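Putative gamma-glutamylcyclotransferase YkqA (Bacillus subtilis, PDB 2QIK) probably acts as a gamma-glutamylcyclotransferase, an enzyme that cyclises gamma-glutamyl groups to 5-oxoproline. Local coordinates at residues L11-K16 / E59-D64; N28-T33 / T231-Q236; V46-E51 / Q81-E86; L66-L71 / I93-F98. One frame throughout, in Å; residues are numbered along the deposited sequence.

In the fold
Three of the four contacts lie within one gamma-glutamylcyclotransferase-like region, and interaction 2 ties that region to the second AIG2-like part of the chain. Strand 55-63 of interaction 1 pairs with strand 25-34 of interaction 2 through V60 N and N28 O, 2.8 Å apart. Strand 25-34 in turn meets interaction 3 in the salt bridge from R32 NE to E86 OE1, also 2.8 Å, and Q81 O accepts from I96 N of interaction 4. Interactions 1 and 4 have centres about 10 Å apart. The substrate site at residues 8-11, inferred by similarity, connects them: L11 belongs to interaction 1, and L71 packs on it from interaction 4.

Interaction 1: L11-K16 / E59-D64; sequences LRKHEK and EVYEAD
E59 lays its carboxylate against the near half of the R12 side chain, with OE1 only 3.2 Å from R12 CB. The same oxygen takes the hydrogen of R12 NE in a salt bridge of 2.8 Å that is almost straight (176°). On the arginine side the bond lies in the guanidinium plane, at its edge. On the glutamate side NE stands above the carboxylate plane, about 45° out of it, and the two planes are nearly perpendicular. A bend at chi3 of R12 (66°) turns NE back toward the acid, while NH1 reaches a second acid, D114.

The other oxygen of E59 is held by two donors. The backbone N of K13 approaches OE2 at 3.0 Å on its syn lone pair, and Y61 OH donates to OE2 over 2.8 Å, nearly along the C-O axis. Together with the bond from R12 NE, these grips fix the rotation of a buried carboxylate. Y61 OH also rests 3.7 Å from K13 CB.

Beyond CB, K13 departs from this contact: its extended chain carries NZ to D218, and on the way CG sits over the centre of the H14 ring. The loop keeps its shape through a type II turn from R12 to E15, closed by E15 N to R12 O at 3.0 Å.

A buried strand acid thus clamps both the side chain and the backbone of the loop that runs on from residues 8-11, the substrate-binding segment assigned by similarity. The clamp lies beside the probable substrate pocket of a gamma-glutamylcyclotransferase-like fold.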
# COMPACT_ATOMS: atom_id res chain seq x y z
N LEU A 11 -6.26 -12.04 -9.85
CA LEU A 11 -4.90 -12.08 -10.41
C LEU A 11 -3.87 -11.35 -9.56
O LEU A 11 -2.69 -11.45 -9.87
CB LEU A 11 -4.87 -11.54 -11.80
CG LEU A 11 -5.66 -12.32 -12.86
CD1 LEU A 11 -5.70 -11.53 -14.18
CD2 LEU A 11 -5.04 -13.68 -13.05
N ARG A 12 -4.30 -10.58 -8.56
CA ARG A 12 -3.35 -9.90 -7.72
C ARG A 12 -2.48 -10.92 -6.94
O ARG A 12 -2.87 -12.09 -6.76
CB ARG A 12 -4.01 -8.92 -6.71
CG ARG A 12 -4.59 -7.70 -7.41
CD ARG A 12 -5.20 -6.72 -6.40
NE ARG A 12 -4.17 -6.16 -5.55
CZ ARG A 12 -4.40 -5.28 -4.64
NH1 ARG A 12 -5.58 -4.74 -4.45
NH2 ARG A 12 -3.43 -4.87 -3.83
N LYS A 13 -1.35 -10.46 -6.48
CA LYS A 13 -0.42 -11.33 -5.77
C LYS A 13 -1.14 -11.97 -4.61
O LYS A 13 -1.91 -11.32 -3.92
CB LYS A 13 0.80 -10.51 -5.30
CG LYS A 13 1.98 -11.32 -4.89
CD LYS A 13 3.10 -10.36 -4.36
CE LYS A 13 4.38 -11.10 -4.25
NZ LYS A 13 5.48 -10.20 -3.74
N HIS A 14 -0.88 -13.24 -4.36
CA HIS A 14 -1.45 -13.97 -3.27
C HIS A 14 -2.96 -14.15 -3.36
O HIS A 14 -3.62 -14.53 -2.34
CB HIS A 14 -1.12 -13.38 -1.88
CG HIS A 14 0.33 -13.15 -1.71
ND1 HIS A 14 0.94 -11.99 -1.35
CD2 HIS A 14 1.33 -14.04 -1.91
CE1 HIS A 14 2.26 -12.17 -1.35
NE2 HIS A 14 2.51 -13.42 -1.65
N GLU A 15 -3.51 -14.05 -4.55
CA GLU A 15 -4.93 -14.37 -4.75
C GLU A 15 -5.00 -15.64 -5.61
O GLU A 15 -4.01 -16.11 -6.20
CB GLU A 15 -5.59 -13.22 -5.52
CG GLU A 15 -5.56 -11.89 -4.77
CD GLU A 15 -6.50 -11.76 -3.61
OE1 GLU A 15 -7.15 -12.73 -3.16
OE2 GLU A 15 -6.62 -10.61 -3.14
N LYS A 16 -6.21 -16.23 -5.63
CA LYS A 16 -6.36 -17.60 -6.11
C LYS A 16 -5.96 -17.82 -7.56
O LYS A 16 -5.59 -18.93 -7.95
CB LYS A 16 -7.75 -18.10 -5.87
CG LYS A 16 -8.80 -17.38 -6.62
CD LYS A 16 -10.16 -17.92 -6.28
CE LYS A 16 -11.27 -17.16 -7.03
NZ LYS A 16 -12.63 -17.66 -6.72
N GLU A 59 -2.25 -3.73 -9.34
CA GLU A 59 -0.84 -3.99 -9.54
C GLU A 59 -0.57 -4.07 -11.03
O GLU A 59 -1.48 -4.46 -11.79
CB GLU A 59 -0.48 -5.36 -8.92
CG GLU A 59 -0.77 -5.45 -7.43
CD GLU A 59 -0.86 -6.84 -6.87
OE1 GLU A 59 -1.52 -7.04 -5.81
OE2 GLU A 59 -0.37 -7.80 -7.42
N VAL A 60 0.65 -3.67 -11.45
CA VAL A 60 1.02 -3.74 -12.87
C VAL A 60 2.08 -4.79 -13.06
O VAL A 60 3.10 -4.79 -12.37
CB VAL A 60 1.52 -2.40 -13.36
CG1 VAL A 60 1.97 -2.46 -14.82
CG2 VAL A 60 0.49 -1.28 -13.17
N TYR A 61 1.85 -5.68 -14.02
CA TYR A 61 2.77 -6.73 -14.43
C TYR A 61 3.13 -6.59 -15.89
O TYR A 61 2.40 -6.00 -16.69
CB TYR A 61 2.11 -8.11 -14.20
CG TYR A 61 1.99 -8.47 -12.77
CD1 TYR A 61 0.92 -8.01 -12.02
CD2 TYR A 61 2.92 -9.24 -12.11
CE1 TYR A 61 0.80 -8.23 -10.70
CE2 TYR A 61 2.83 -9.48 -10.77
CZ TYR A 61 1.72 -8.95 -10.04
OH TYR A 61 1.67 -9.19 -8.67
N GLU A 62 4.29 -7.16 -16.24
CA GLU A 62 4.66 -7.26 -17.64
C GLU A 62 4.35 -8.69 -18.12
O GLU A 62 4.97 -9.64 -17.69
CB GLU A 62 6.14 -7.02 -17.75
CG GLU A 62 6.63 -7.24 -19.10
CD GLU A 62 6.76 -6.09 -19.90
OE1 GLU A 62 5.68 -5.39 -20.04
OE2 GLU A 62 7.97 -6.00 -20.43
N ALA A 63 3.33 -8.81 -18.96
CA ALA A 63 2.78 -10.06 -19.42
C ALA A 63 3.19 -10.38 -20.83
O ALA A 63 2.98 -9.57 -21.74
CB ALA A 63 1.29 -10.04 -19.33
N ASP A 64 3.73 -11.58 -21.05
CA ASP A 64 4.02 -11.98 -22.41
C ASP A 64 2.76 -12.41 -23.19
O ASP A 64 1.68 -12.51 -22.62
CB ASP A 64 5.20 -12.96 -22.45
CG ASP A 64 4.90 -14.27 -21.85
OD1 ASP A 64 5.86 -15.07 -21.74
OD2 ASP A 64 3.76 -14.66 -21.53
O HOH W 1 -1.10 -6.77 -3.44

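Interaction 2: N28-T33 / T231-Q236; sequences NEQART and TFLVLQ
The seam between the two AIG2-like parts of the chain is crossed here, where strand 25-34 turns a corner at E29 and Q30 and faces the end of strand 224-234. No hydrogen bond joins the segments directly. Two separate meetings of a polar side chain with a leucine methyl make the contact.

In the first, L233 sends CD1 against the Q30 side chain, 3.7 Å from CD and 3.8 Å from both CG and OE1. The side chains cross at about a right angle, so one methyl serves both the amide and the methylene before it. Q30 folds at chi2 (-55°), and its amide is held at each polar atom by the second half of the chain: OE1 accepts from R213, while NE2 donates to Y163. The carboxylate of E181 takes the backbone N atoms of E29 and Q30, fixing the corner itself.

In the second, R32 runs out extended from CG to NE, and its NH1 comes within 3.7 Å of L235 CD2, the methyl lying obliquely to the guanidinium. Its strongest partner is elsewhere, since NE is salt-bridged to E86 on the neighbouring strand. A water adds an indirect link: it donates to L235 O at 2.9 Å and accepts a weak bond of 3.2 Å from R32 NH2. L235 also leans on Y57, so its side chain touches two strands of the first sheet.

With leucine methyls resting against polar side chains whose ends are engaged elsewhere, this mixed interface joins strand 25-34 of the first AIG2-like region to the end of strand 224-234 of the second, in a chain that carries two such regions.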
# COMPACT_ATOMS: atom_id res chain seq x y z
N ASN A 28 4.78 -2.62 -10.83
CA ASN A 28 4.30 -1.78 -9.75
C ASN A 28 3.37 -2.54 -8.86
O ASN A 28 2.34 -3.04 -9.27
CB ASN A 28 3.55 -0.57 -10.29
CG ASN A 28 4.40 0.35 -11.12
OD1 ASN A 28 5.08 1.26 -10.57
ND2 ASN A 28 4.39 0.13 -12.37
N GLU A 29 3.72 -2.56 -7.57
CA GLU A 29 2.85 -3.08 -6.55
C GLU A 29 1.75 -2.11 -6.16
O GLU A 29 0.69 -2.54 -5.65
CB GLU A 29 3.66 -3.40 -5.24
CG GLU A 29 4.75 -4.42 -5.46
CD GLU A 29 5.67 -4.61 -4.26
OE1 GLU A 29 6.66 -5.29 -4.39
OE2 GLU A 29 5.35 -4.14 -3.15
N GLN A 30 1.99 -0.83 -6.38
CA GLN A 30 1.06 0.21 -5.96
C GLN A 30 0.62 0.93 -7.24
O GLN A 30 1.42 1.52 -7.97
CB GLN A 30 1.69 1.20 -5.01
CG GLN A 30 2.32 0.53 -3.76
CD GLN A 30 1.39 -0.36 -2.99
OE1 GLN A 30 0.17 -0.20 -3.00
NE2 GLN A 30 1.99 -1.33 -2.24
N ALA A 31 -0.64 0.85 -7.59
CA ALA A 31 -1.13 1.40 -8.85
C ALA A 31 -2.64 1.61 -8.77
O ALA A 31 -3.31 0.95 -7.97
CB ALA A 31 -0.80 0.48 -10.02
N ARG A 32 -3.16 2.49 -9.60
CA ARG A 32 -4.59 2.76 -9.61
C ARG A 32 -5.01 3.29 -10.97
O ARG A 32 -4.24 3.84 -11.73
CB ARG A 32 -5.02 3.75 -8.48
CG ARG A 32 -4.61 5.16 -8.71
CD ARG A 32 -4.96 6.05 -7.54
NE ARG A 32 -4.79 7.44 -7.85
CZ ARG A 32 -5.10 8.42 -7.03
NH1 ARG A 32 -5.57 8.17 -5.83
NH2 ARG A 32 -4.97 9.65 -7.45
N THR A 33 -6.31 3.18 -11.21
CA THR A 33 -6.95 3.80 -12.37
C THR A 33 -8.32 4.29 -11.99
O THR A 33 -9.01 3.68 -11.19
CB THR A 33 -6.97 2.83 -13.54
OG1 THR A 33 -7.19 3.51 -14.78
CG2 THR A 33 -7.93 1.70 -13.42
N THR A 231 -0.25 -1.62 5.39
CA THR A 231 0.39 -0.35 5.66
C THR A 231 -0.50 0.76 5.13
O THR A 231 -1.60 0.48 4.67
CB THR A 231 1.83 -0.40 5.08
OG1 THR A 231 2.58 0.68 5.65
CG2 THR A 231 1.89 -0.26 3.61
N PHE A 232 -0.06 2.01 5.26
CA PHE A 232 -0.83 3.13 4.78
C PHE A 232 0.07 3.99 3.95
O PHE A 232 1.24 4.21 4.30
CB PHE A 232 -1.45 3.94 5.95
CG PHE A 232 -2.47 3.18 6.70
CD1 PHE A 232 -2.11 2.39 7.76
CD2 PHE A 232 -3.80 3.21 6.31
CE1 PHE A 232 -3.04 1.64 8.43
CE2 PHE A 232 -4.75 2.48 6.98
CZ PHE A 232 -4.36 1.69 8.04
N LEU A 233 -0.46 4.45 2.79
CA LEU A 233 0.36 5.26 1.81
C LEU A 233 -0.38 6.55 1.47
O LEU A 233 -1.61 6.56 1.44
CB LEU A 233 0.65 4.46 0.54
CG LEU A 233 1.38 3.14 0.76
CD1 LEU A 233 1.40 2.35 -0.53
CD2 LEU A 233 2.75 3.36 1.36
N VAL A 234 0.39 7.63 1.28
CA VAL A 234 -0.18 8.91 0.98
C VAL A 234 -0.87 8.91 -0.36
O VAL A 234 -0.37 8.40 -1.35
CB VAL A 234 0.92 9.99 1.01
CG1 VAL A 234 0.44 11.33 0.51
CG2 VAL A 234 1.45 10.16 2.39
N LEU A 235 -2.06 9.54 -0.41
CA LEU A 235 -2.81 9.68 -1.65
C LEU A 235 -2.43 10.84 -2.51
O LEU A 235 -2.30 10.67 -3.74
CB LEU A 235 -4.33 9.69 -1.31
CG LEU A 235 -4.84 8.32 -0.99
CD1 LEU A 235 -6.18 8.38 -0.22
CD2 LEU A 235 -5.02 7.51 -2.27
N GLN A 236 -2.21 12.00 -1.95
CA GLN A 236 -1.78 13.15 -2.76
C GLN A 236 -0.32 13.49 -2.40
O GLN A 236 -0.03 14.18 -1.39
CB GLN A 236 -2.66 14.30 -2.35
CG GLN A 236 -4.16 14.38 -2.77
CD GLN A 236 -5.18 13.29 -2.31
OE1 GLN A 236 -5.72 13.19 -1.09
NE2 GLN A 236 -5.60 12.54 -3.37
O HOH W 2 -3.84 12.05 -5.72

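Interaction 3: V46-E51 / Q81-E86; sequences VVFNDE and QTVFVE
Apolar contact comes from F48 and V83. The far end of the phenyl ring, CZ, lies 3.8 Å from V83 CG1, with the two side chains at a slant to each other. V83 also touches T33 of the next strand, and F48 touches I56.

Ring and amide meet more loosely. Q81 passes F48 in the opposite direction, its amide tilted 39° from the ring, and OE1 approaches F48 CE2 at 4.2 Å. In this way F48, just past the end of strand 44-47, bridges from the small three-stranded sheet to strand 79-87 of the five-stranded one. The join is at the protein surface, with the F48 side chain about 7 Å from that of Y8, a substrate-binding residue by similarity.

No hydrogen bond crosses between the two segments. Q81 NE2 donates to T82 O over 2.9 Å (159°); T82 O lies near the Q81 amide plane, while NE2 stands well above the plane of the T82 carbonyl. The bond is consistent with a fixed amide beside F48. Beyond the ring the chain turns, and N49 N donates to D52 OD1.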
# COMPACT_ATOMS: atom_id res chain seq x y z
N VAL A 46 -14.73 -4.42 -12.74
CA VAL A 46 -14.67 -2.97 -12.81
C VAL A 46 -15.65 -2.46 -13.77
O VAL A 46 -16.06 -3.16 -14.66
CB VAL A 46 -13.26 -2.52 -13.19
CG1 VAL A 46 -12.33 -2.94 -12.05
CG2 VAL A 46 -12.79 -3.02 -14.62
N VAL A 47 -16.11 -1.23 -13.47
CA VAL A 47 -17.01 -0.49 -14.33
C VAL A 47 -16.52 0.90 -14.43
O VAL A 47 -16.13 1.51 -13.42
CB VAL A 47 -18.44 -0.49 -13.74
CG1 VAL A 47 -19.44 0.31 -14.56
CG2 VAL A 47 -18.89 -1.98 -13.58
N PHE A 48 -16.56 1.42 -15.64
CA PHE A 48 -16.09 2.78 -15.96
C PHE A 48 -17.27 3.62 -16.40
O PHE A 48 -18.05 3.23 -17.26
CB PHE A 48 -15.09 2.72 -17.07
CG PHE A 48 -13.91 1.90 -16.79
CD1 PHE A 48 -12.98 2.34 -15.89
CD2 PHE A 48 -13.74 0.72 -17.47
CE1 PHE A 48 -11.92 1.56 -15.59
CE2 PHE A 48 -12.61 -0.01 -17.24
CZ PHE A 48 -11.70 0.39 -16.24
N ASN A 49 -17.41 4.78 -15.84
CA ASN A 49 -18.41 5.74 -16.28
C ASN A 49 -17.88 7.16 -16.08
O ASN A 49 -16.94 7.43 -15.34
CB ASN A 49 -19.73 5.47 -15.58
CG ASN A 49 -20.03 6.43 -14.55
OD1 ASN A 49 -19.38 6.58 -13.80
ND2 ASN A 49 -20.81 7.38 -14.92
N ASP A 50 -18.58 8.10 -16.72
CA ASP A 50 -18.15 9.49 -16.71
C ASP A 50 -18.48 10.24 -15.41
O ASP A 50 -18.12 11.39 -15.29
CB ASP A 50 -18.72 10.21 -17.94
CG ASP A 50 -20.16 10.41 -17.83
OD1 ASP A 50 -20.84 10.14 -16.83
OD2 ASP A 50 -20.76 10.81 -18.87
N GLU A 51 -19.11 9.57 -14.46
CA GLU A 51 -19.32 10.07 -13.10
C GLU A 51 -18.42 9.45 -12.07
O GLU A 51 -18.54 9.70 -10.82
CB GLU A 51 -20.75 9.78 -12.63
CG GLU A 51 -21.81 10.57 -13.35
CD GLU A 51 -23.19 10.28 -12.79
OE1 GLU A 51 -23.65 9.09 -12.69
OE2 GLU A 51 -23.77 11.29 -12.46
N GLN A 81 -9.55 -3.96 -22.35
CA GLN A 81 -9.25 -2.71 -22.98
C GLN A 81 -7.96 -2.20 -22.34
O GLN A 81 -7.39 -2.87 -21.47
CB GLN A 81 -10.38 -1.68 -22.77
CG GLN A 81 -10.60 -1.27 -21.29
CD GLN A 81 -11.48 -0.05 -21.26
OE1 GLN A 81 -12.68 -0.14 -21.40
NE2 GLN A 81 -10.83 1.13 -21.15
N THR A 82 -7.46 -1.05 -22.73
CA THR A 82 -6.38 -0.41 -22.00
C THR A 82 -6.91 0.75 -21.19
O THR A 82 -7.97 1.34 -21.51
CB THR A 82 -5.22 0.05 -22.85
OG1 THR A 82 -5.69 0.95 -23.89
CG2 THR A 82 -4.60 -1.09 -23.60
N VAL A 83 -6.18 1.10 -20.13
CA VAL A 83 -6.42 2.25 -19.31
C VAL A 83 -5.10 2.95 -18.98
O VAL A 83 -4.03 2.31 -19.02
CB VAL A 83 -7.14 1.90 -18.00
CG1 VAL A 83 -8.63 1.52 -18.22
CG2 VAL A 83 -6.47 0.80 -17.26
N PHE A 84 -5.18 4.20 -18.63
CA PHE A 84 -4.08 4.91 -18.02
C PHE A 84 -4.03 4.62 -16.54
O PHE A 84 -5.03 4.79 -15.85
CB PHE A 84 -4.21 6.42 -18.19
CG PHE A 84 -3.95 6.94 -19.57
CD1 PHE A 84 -2.72 7.07 -20.01
CD2 PHE A 84 -4.99 7.34 -20.35
CE1 PHE A 84 -2.49 7.58 -21.31
CE2 PHE A 84 -4.75 7.79 -21.65
CZ PHE A 84 -3.55 7.90 -22.13
N VAL A 85 -2.90 4.12 -16.10
CA VAL A 85 -2.66 3.70 -14.72
C VAL A 85 -1.67 4.67 -14.03
O VAL A 85 -0.57 4.90 -14.54
CB VAL A 85 -2.10 2.28 -14.69
CG1 VAL A 85 -1.79 1.85 -13.26
CG2 VAL A 85 -3.04 1.33 -15.30
N GLU A 86 -2.07 5.19 -12.88
CA GLU A 86 -1.22 6.06 -12.09
C GLU A 86 -0.37 5.18 -11.14
O GLU A 86 -0.88 4.28 -10.48
CB GLU A 86 -2.09 7.00 -11.24
CG GLU A 86 -2.93 8.03 -12.02
CD GLU A 86 -4.02 8.78 -11.26
OE1 GLU A 86 -3.86 8.93 -10.09
OE2 GLU A 86 -5.01 9.38 -11.90

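Interaction 4: L66-L71 / I93-F98; sequences LCIHKL and IALIYF
Y97 OH is the polar atom on which this contact centres. Its hydrogen-bond partner is D72 OD1, just past the helical segment, and around it gather L71 CB at 3.4 Å, the backbone I68 O, also at 3.4 Å, and I68 CG2 at 3.5 Å. The hydroxyl is therefore set against one turn of helix 65-74, packed by the carbons of I68 and L71, close to I68 O, and hydrogen-bonded to D72.

The ring follows the hydroxyl in. L71 crosses it at about a right angle, with CB 3.7 Å from Y97 CZ and CD1 3.9 Å from Y97 CE2. One leucine thus touches the end of the tyrosine at two points. L71 also touches L5, L21 and L11, the last belonging to the substrate site by similarity.

A turn earlier in the helix, I68 and L95 reach toward each other tip to tip, their CD1 atoms 3.9 Å apart. I68 has both torsions near -60° (chi1 -60°, chi2 -57°), and this fold swings CD1 toward the strand although CB does not itself point at the strand. The segment axes run almost parallel, 14° apart at a separation of 11.5 Å, so I68 and L71 can meet L95 and Y97 in the same order. D64 OD2 caps the helix start at C67 N.

Strand 90-98 also bonds back to strand 3-7, L95 pairing with both L4 and F6. The five strands therefore close up, and the helix lies against that closure: a small beta-barrel with a packed helix, as in the gamma-glutamylcyclotransferase-like fold.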
# COMPACT_ATOMS: atom_id res chain seq x y z
N LEU A 66 1.88 -15.33 -24.38
CA LEU A 66 1.36 -16.58 -23.83
C LEU A 66 0.45 -16.28 -22.66
O LEU A 66 -0.62 -16.82 -22.54
CB LEU A 66 2.54 -17.52 -23.49
CG LEU A 66 2.14 -18.83 -22.80
CD1 LEU A 66 3.15 -19.95 -23.07
CD2 LEU A 66 2.01 -18.68 -21.32
N CYS A 67 0.93 -15.42 -21.73
CA CYS A 67 0.14 -15.08 -20.54
C CYS A 67 -1.17 -14.45 -20.93
O CYS A 67 -2.23 -14.87 -20.45
CB CYS A 67 0.97 -14.14 -19.67
SG CYS A 67 0.02 -13.52 -18.24
N ILE A 68 -1.12 -13.50 -21.84
CA ILE A 68 -2.40 -12.86 -22.27
C ILE A 68 -3.34 -13.86 -22.93
O ILE A 68 -4.54 -13.83 -22.66
CB ILE A 68 -2.15 -11.62 -23.13
CG1 ILE A 68 -1.34 -10.57 -22.39
CG2 ILE A 68 -3.44 -11.01 -23.67
CD1 ILE A 68 -2.00 -10.10 -21.04
N HIS A 69 -2.81 -14.78 -23.77
CA HIS A 69 -3.70 -15.83 -24.27
C HIS A 69 -4.34 -16.67 -23.17
O HIS A 69 -5.51 -17.01 -23.24
CB HIS A 69 -2.98 -16.79 -25.22
CG HIS A 69 -2.66 -16.22 -26.57
ND1 HIS A 69 -1.42 -16.22 -27.19
CD2 HIS A 69 -3.47 -15.54 -27.41
CE1 HIS A 69 -1.50 -15.59 -28.36
NE2 HIS A 69 -2.76 -15.18 -28.51
N LYS A 70 -3.52 -17.06 -22.17
CA LYS A 70 -3.99 -17.86 -21.06
C LYS A 70 -5.13 -17.14 -20.36
O LYS A 70 -6.12 -17.73 -19.93
CB LYS A 70 -2.85 -18.27 -20.10
CG LYS A 70 -1.93 -19.21 -20.68
CD LYS A 70 -0.62 -19.31 -20.04
CE LYS A 70 -0.68 -20.09 -18.94
NZ LYS A 70 0.57 -20.08 -18.09
N LEU A 71 -4.93 -15.86 -20.10
CA LEU A 71 -5.97 -15.05 -19.44
C LEU A 71 -7.22 -14.92 -20.30
O LEU A 71 -8.35 -15.04 -19.80
CB LEU A 71 -5.42 -13.66 -19.08
CG LEU A 71 -4.24 -13.68 -18.09
CD1 LEU A 71 -3.86 -12.22 -17.79
CD2 LEU A 71 -4.50 -14.44 -16.84
N ILE A 93 0.29 2.99 -19.58
CA ILE A 93 -0.87 2.43 -20.26
C ILE A 93 -0.80 0.90 -20.07
O ILE A 93 0.19 0.27 -20.34
CB ILE A 93 -0.91 2.82 -21.75
CG1 ILE A 93 -1.05 4.33 -21.91
CG2 ILE A 93 -1.97 2.11 -22.46
CD1 ILE A 93 -0.96 4.86 -23.29
N ALA A 94 -1.91 0.31 -19.64
CA ALA A 94 -1.97 -1.13 -19.37
C ALA A 94 -3.29 -1.72 -19.77
O ALA A 94 -4.31 -1.07 -19.74
CB ALA A 94 -1.69 -1.37 -17.88
N LEU A 95 -3.26 -3.02 -20.08
CA LEU A 95 -4.46 -3.79 -20.31
C LEU A 95 -5.19 -4.00 -19.00
O LEU A 95 -4.61 -4.10 -17.92
CB LEU A 95 -4.05 -5.17 -20.79
CG LEU A 95 -3.55 -5.21 -22.21
CD1 LEU A 95 -2.89 -6.58 -22.52
CD2 LEU A 95 -4.72 -4.95 -23.21
N ILE A 96 -6.50 -4.17 -19.12
CA ILE A 96 -7.36 -4.49 -17.95
C ILE A 96 -8.50 -5.35 -18.46
O ILE A 96 -9.02 -5.08 -19.55
CB ILE A 96 -7.85 -3.24 -17.24
CG1 ILE A 96 -8.55 -3.57 -15.92
CG2 ILE A 96 -8.72 -2.39 -18.14
CD1 ILE A 96 -8.92 -2.30 -15.10
N TYR A 97 -8.89 -6.38 -17.69
CA TYR A 97 -10.01 -7.24 -18.00
C TYR A 97 -11.23 -6.77 -17.25
O TYR A 97 -11.15 -6.39 -16.10
CB TYR A 97 -9.68 -8.70 -17.64
CG TYR A 97 -8.71 -9.37 -18.60
CD1 TYR A 97 -9.16 -10.18 -19.61
CD2 TYR A 97 -7.35 -9.16 -18.50
CE1 TYR A 97 -8.27 -10.79 -20.52
CE2 TYR A 97 -6.45 -9.75 -19.40
CZ TYR A 97 -6.94 -10.53 -20.43
OH TYR A 97 -5.99 -11.10 -21.23
N PHE A 98 -12.39 -6.92 -17.87
CA PHE A 98 -13.67 -6.51 -17.23
C PHE A 98 -14.79 -7.39 -17.71
O PHE A 98 -14.76 -7.87 -18.82
CB PHE A 98 -13.98 -5.00 -17.52
CG PHE A 98 -14.18 -4.70 -18.98
CD1 PHE A 98 -15.47 -4.67 -19.54
CD2 PHE A 98 -13.10 -4.31 -19.80
CE1 PHE A 98 -15.68 -4.33 -20.87
CE2 PHE A 98 -13.31 -4.01 -21.13
CZ PHE A 98 -14.59 -4.01 -21.67